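Local coordinates for ABC transporter, substrate binding protein (Aeropyrum pernix, PDB 3EAF) that probably binds a small solute outside the membrane and hands it to an ABC transporter for uptake, and also carries a magnesium ion, at residues 39-51 and 300-312. Residues are numbered along the deposited sequence; the frame is centred on the assembly and turned at random.
Sequences GIYTKDGVRVNIN and LIKAIESVTSQDL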
loop_
_atom_site.group_PDB
_atom_site.type_symbol
_atom_site.label_atom_id
_atom_site.label_comp_id
_atom_site.label_asym_id
_atom_site.label_seq_id
_atom_site.Cartn_x
_atom_site.Cartn_y
_atom_site.Cartn_z
ATOM N N GLY A 39 -14.662 9.930 -19.463
ATOM C CA GLY A 39 -13.870 10.638 -20.457
ATOM C C GLY A 39 -12.564 11.165 -19.904
ATOM O O GLY A 39 -12.551 12.005 -19.001
ATOM N N ILE A 40 -11.459 10.667 -20.452
ATOM C CA ILE A 40 -10.125 11.126 -20.072
ATOM C C ILE A 40 -9.601 12.019 -21.195
ATOM O O ILE A 40 -9.546 11.593 -22.349
ATOM C CB ILE A 40 -9.140 9.942 -19.853
ATOM C CG1 ILE A 40 -9.689 8.944 -18.827
ATOM C CG2 ILE A 40 -7.764 10.454 -19.409
ATOM C CD1 ILE A 40 -9.279 7.493 -19.095
ATOM N N TYR A 41 -9.220 13.249 -20.857
ATOM C CA TYR A 41 -8.746 14.200 -21.859
ATOM C C TYR A 41 -7.360 14.740 -21.545
ATOM O O TYR A 41 -7.070 15.111 -20.405
ATOM C CB TYR A 41 -9.739 15.358 -22.032
ATOM C CG TYR A 41 -11.092 14.892 -22.508
ATOM C CD1 TYR A 41 -11.354 14.723 -23.869
ATOM C CD2 TYR A 41 -12.106 14.593 -21.594
ATOM C CE1 TYR A 41 -12.603 14.278 -24.311
ATOM C CE2 TYR A 41 -13.353 14.149 -22.026
ATOM C CZ TYR A 41 -13.590 13.991 -23.382
ATOM O OH TYR A 41 -14.825 13.550 -23.805
ATOM N N THR A 42 -6.514 14.776 -22.571
ATOM C CA THR A 42 -5.215 15.428 -22.492
ATOM C C THR A 42 -5.386 16.948 -22.339
ATOM O O THR A 42 -6.500 17.466 -22.452
ATOM C CB THR A 42 -4.374 15.128 -23.745
ATOM O OG1 THR A 42 -5.085 15.549 -24.919
ATOM C CG2 THR A 42 -4.067 13.632 -23.847
ATOM N N LYS A 43 -4.280 17.652 -22.088
ATOM C CA LYS A 43 -4.284 19.119 -21.961
ATOM C C LYS A 43 -4.865 19.841 -23.181
ATOM O O LYS A 43 -5.533 20.866 -23.038
ATOM C CB LYS A 43 -2.875 19.650 -21.667
ATOM C CG LYS A 43 -2.467 19.570 -20.202
ATOM C CD LYS A 43 -1.271 20.477 -19.893
ATOM C CE LYS A 43 0.017 20.002 -20.559
ATOM N NZ LYS A 43 1.166 20.938 -20.336
ATOM N N ASP A 44 -4.613 19.302 -24.372
ATOM C CA ASP A 44 -5.145 19.876 -25.613
ATOM C C ASP A 44 -6.488 19.257 -26.045
ATOM O O ASP A 44 -6.929 19.436 -27.182
ATOM C CB ASP A 44 -4.106 19.785 -26.738
ATOM C CG ASP A 44 -3.573 18.381 -26.931
ATOM O OD1 ASP A 44 -3.289 18.013 -28.089
ATOM O OD2 ASP A 44 -3.440 17.639 -25.934
ATOM N N GLY A 45 -7.126 18.527 -25.134
ATOM C CA GLY A 45 -8.494 18.057 -25.338
ATOM C C GLY A 45 -8.718 16.829 -26.200
ATOM O O GLY A 45 -9.827 16.614 -26.680
ATOM N N VAL A 46 -7.684 16.016 -26.393
ATOM C CA VAL A 46 -7.835 14.733 -27.096
ATOM C C VAL A 46 -8.276 13.633 -26.117
ATOM O O VAL A 46 -7.661 13.450 -25.063
ATOM C CB VAL A 46 -6.531 14.312 -27.825
ATOM C CG1 VAL A 46 -6.662 12.917 -28.421
ATOM C CG2 VAL A 46 -6.176 15.315 -28.912
ATOM N N ARG A 47 -9.345 12.915 -26.464
ATOM C CA ARG A 47 -9.835 11.838 -25.618
ATOM C C ARG A 47 -8.880 10.656 -25.626
ATOM O O ARG A 47 -8.362 10.259 -26.677
ATOM C CB ARG A 47 -11.239 11.373 -26.020
ATOM C CG ARG A 47 -11.823 10.333 -25.067
ATOM C CD ARG A 47 -13.310 10.197 -25.234
ATOM N NE ARG A 47 -13.895 9.336 -24.207
ATOM C CZ ARG A 47 -15.197 9.106 -24.080
ATOM N NH1 ARG A 47 -16.060 9.669 -24.920
ATOM N NH2 ARG A 47 -15.641 8.312 -23.115
ATOM N N VAL A 48 -8.655 10.114 -24.432
ATOM C CA VAL A 48 -7.812 8.942 -24.247
ATOM C C VAL A 48 -8.658 7.784 -23.732
ATOM O O VAL A 48 -9.437 7.930 -22.780
ATOM C CB VAL A 48 -6.617 9.224 -23.297
ATOM C CG1 VAL A 48 -5.727 7.978 -23.146
ATOM C CG2 VAL A 48 -5.791 10.385 -23.822
ATOM N N ASN A 49 -8.523 6.651 -24.409
ATOM C CA ASN A 49 -9.095 5.391 -23.973
ATOM C C ASN A 49 -7.985 4.507 -23.443
ATOM O O ASN A 49 -6.928 4.380 -24.070
ATOM C CB ASN A 49 -9.803 4.690 -25.134
ATOM C CG ASN A 49 -10.831 5.577 -25.802
ATOM O OD1 ASN A 49 -10.641 6.018 -26.934
ATOM N ND2 ASN A 49 -11.905 5.883 -25.086
ATOM N N ILE A 50 -8.219 3.902 -22.283
ATOM C CA ILE A 50 -7.246 2.976 -21.722
ATOM C C ILE A 50 -7.688 1.546 -21.978
ATOM O O ILE A 50 -8.739 1.101 -21.482
ATOM C CB ILE A 50 -6.994 3.207 -20.209
ATOM C CG1 ILE A 50 -6.443 4.625 -19.968
ATOM C CG2 ILE A 50 -6.027 2.156 -19.674
ATOM C CD1 ILE A 50 -6.086 4.926 -18.529
ATOM N N ASN A 51 -6.889 0.844 -22.775
ATOM C CA ASN A 51 -7.036 -0.588 -22.934
ATOM C C ASN A 51 -6.140 -1.230 -21.891
ATOM O O ASN A 51 -4.915 -1.238 -22.035
ATOM C CB ASN A 51 -6.643 -1.030 -24.356
ATOM C CG ASN A 51 -6.683 -2.547 -24.539
ATOM O OD1 ASN A 51 -7.591 -3.227 -24.048
ATOM N ND2 ASN A 51 -5.693 -3.080 -25.244
ATOM N N LEU A 300 -2.588 7.648 -12.383
ATOM C CA LEU A 300 -2.278 7.561 -13.809
ATOM C C LEU A 300 -3.155 8.506 -14.649
ATOM O O LEU A 300 -2.650 9.211 -15.533
ATOM C CB LEU A 300 -2.421 6.113 -14.300
ATOM C CG LEU A 300 -2.280 5.849 -15.798
ATOM C CD1 LEU A 300 -0.859 6.147 -16.273
ATOM C CD2 LEU A 300 -2.682 4.420 -16.131
ATOM N N ILE A 301 -4.457 8.509 -14.375
ATOM C CA ILE A 301 -5.410 9.393 -15.061
ATOM C C ILE A 301 -4.987 10.855 -14.944
ATOM O O ILE A 301 -4.987 11.592 -15.935
ATOM C CB ILE A 301 -6.857 9.238 -14.493
ATOM C CG1 ILE A 301 -7.374 7.799 -14.651
ATOM C CG2 ILE A 301 -7.816 10.263 -15.109
ATOM C CD1 ILE A 301 -7.201 7.197 -16.026
ATOM N N LYS A 302 -4.615 11.266 -13.733
ATOM C CA LYS A 302 -4.169 12.638 -13.488
ATOM C C LYS A 302 -2.905 12.967 -14.288
ATOM O O LYS A 302 -2.776 14.075 -14.815
ATOM C CB LYS A 302 -3.992 12.900 -11.984
ATOM C CG LYS A 302 -5.298 12.812 -11.174
ATOM C CD LYS A 302 -5.925 14.177 -10.870
ATOM C CE LYS A 302 -7.127 14.021 -9.956
ATOM N NZ LYS A 302 -7.599 15.291 -9.353
ATOM N N ALA A 303 -1.992 11.999 -14.400
ATOM C CA ALA A 303 -0.789 12.161 -15.228
ATOM C C ALA A 303 -1.156 12.403 -16.702
ATOM O O ALA A 303 -0.638 13.318 -17.327
ATOM C CB ALA A 303 0.131 10.946 -15.096
ATOM N N ILE A 304 -2.059 11.582 -17.235
ATOM C CA ILE A 304 -2.547 11.720 -18.615
ATOM C C ILE A 304 -3.215 13.078 -18.863
ATOM O O ILE A 304 -2.996 13.705 -19.902
ATOM C CB ILE A 304 -3.523 10.571 -19.000
ATOM C CG1 ILE A 304 -2.802 9.223 -18.928
ATOM C CG2 ILE A 304 -4.122 10.805 -20.404
ATOM C CD1 ILE A 304 -3.726 8.040 -18.880
ATOM N N GLU A 305 -4.016 13.524 -17.901
ATOM C CA GLU A 305 -4.673 14.831 -17.973
ATOM C C GLU A 305 -3.687 15.999 -17.916
ATOM O O GLU A 305 -4.060 17.139 -18.199
ATOM C CB GLU A 305 -5.716 14.969 -16.864
ATOM C CG GLU A 305 -6.909 14.052 -17.027
ATOM C CD GLU A 305 -7.815 14.019 -15.813
ATOM O OE1 GLU A 305 -7.349 14.319 -14.683
ATOM O OE2 GLU A 305 -9.004 13.670 -15.985
ATOM N N SER A 306 -2.435 15.698 -17.557
ATOM C CA SER A 306 -1.364 16.685 -17.413
ATOM C C SER A 306 -0.431 16.762 -18.624
ATOM O O SER A 306 0.480 17.597 -18.645
ATOM C CB SER A 306 -0.528 16.380 -16.164
ATOM O OG SER A 306 -1.336 16.344 -15.003
ATOM N N VAL A 307 -0.633 15.890 -19.613
ATOM C CA VAL A 307 0.206 15.894 -20.819
ATOM C C VAL A 307 -0.571 16.276 -22.080
ATOM O O VAL A 307 -1.804 16.197 -22.114
ATOM C CB VAL A 307 0.958 14.544 -21.044
ATOM C CG1 VAL A 307 1.840 14.215 -19.855
ATOM C CG2 VAL A 307 -0.002 13.397 -21.337
ATOM N N THR A 308 0.162 16.710 -23.101
ATOM C CA THR A 308 -0.400 16.915 -24.429
ATOM C C THR A 308 -0.456 15.570 -25.148
ATOM O O THR A 308 0.305 14.654 -24.822
ATOM C CB THR A 308 0.432 17.915 -25.275
ATOM O OG1 THR A 308 1.721 17.363 -25.563
ATOM C CG2 THR A 308 0.596 19.247 -24.551
ATOM N N SER A 309 -1.362 15.453 -26.119
ATOM C CA SER A 309 -1.492 14.236 -26.913
ATOM C C SER A 309 -0.234 13.961 -27.738
ATOM O O SER A 309 0.135 12.804 -27.942
ATOM C CB SER A 309 -2.727 14.302 -27.816
ATOM O OG SER A 309 -2.707 15.464 -28.624
ATOM N N GLN A 310 0.420 15.025 -28.204
ATOM C CA GLN A 310 1.678 14.894 -28.943
ATOM C C GLN A 310 2.725 14.243 -28.043
ATOM O O GLN A 310 3.394 13.288 -28.443
ATOM C CB GLN A 310 2.182 16.260 -29.427
ATOM C CG GLN A 310 1.307 16.933 -30.497
ATOM C CD GLN A 310 0.080 17.647 -29.930
ATOM O OE1 GLN A 310 0.009 17.957 -28.735
ATOM N NE2 GLN A 310 -0.890 17.923 -30.799
ATOM N N ASP A 311 2.834 14.761 -26.820
ATOM C CA ASP A 311 3.764 14.255 -25.811
ATOM C C ASP A 311 3.481 12.789 -25.480
ATOM O O ASP A 311 4.404 11.971 -25.424
ATOM C CB ASP A 311 3.662 15.116 -24.548
ATOM C CG ASP A 311 4.956 15.164 -23.750
ATOM O OD1 ASP A 311 5.957 14.534 -24.164
ATOM O OD2 ASP A 311 4.957 15.839 -22.692
ATOM N N LEU A 312 2.205 12.463 -25.276
ATOM C CA LEU A 312 1.791 11.094 -24.964
ATOM C C LEU A 312 2.123 10.127 -26.103
ATOM O O LEU A 312 2.622 9.026 -25.860
ATOM C CB LEU A 312 0.295 11.036 -24.610
ATOM C CG LEU A 312 -0.255 9.750 -23.975
ATOM C CD1 LEU A 312 0.433 9.414 -22.656
ATOM C CD2 LEU A 312 -1.771 9.850 -23.778
HETATM O O HOH W 1 -9.962 14.222 -18.369
#
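Ile-40, Val-48 and Ile-50 press onto the last turns of helix 288-304 and form the tight, apolar part of this contact. Ile-50 CD1 lies 3.6 Å from Ile-301 CD1, and the Ile-40 side chain crosses that of Ile-301 at about a right angle, CD1 to CD1 3.7 Å. In Ile-304, chi1 of -62° sets CG1 beside the backbone N and leaves CG2 anti to it, touching both Ile-40 CG2 and Val-48 CG2, 3.8 Å from each, while Val-48 and Leu-312 approach tip to tip.

Toward the hairpin turn 42-45 the contact becomes polar. Lys-43 N donates to Val-307 O (2.9 Å). The Asp-44 carboxylate grips Ser-309, the first residue of helix 309-315, just after the N-cap Thr-308, whose OG1 accepts from Asp-311 N: OD1 takes Ser-309 OG through its syn lone pair at 2.7 Å, and OD2 takes Ser-309 N at 3.0 Å. Thr-42 OG1 donates to Asp-44 OD2 (2.8 Å) from above the carboxylate plane, on the face opposite Ser-309 N, and accepts from Val-46 N. A valine in place of Thr-42 would probably leave Val-46 N without its side-chain acceptor and Asp-44 OD2 without one of its two donors, so the carboxylate could turn more freely.

The solvent side is looser: the Lys-43 chain drapes over the backbone at Ser-306, and a water links Tyr-41 N to Glu-305 OE2. Both helices pack on the hairpin at the 40-41 edge of the six-stranded sheet; Phe-35 of helix 18-38 touches Ile-40 and Ile-301, and Leu-320 of helix 317-326 backs Ile-304.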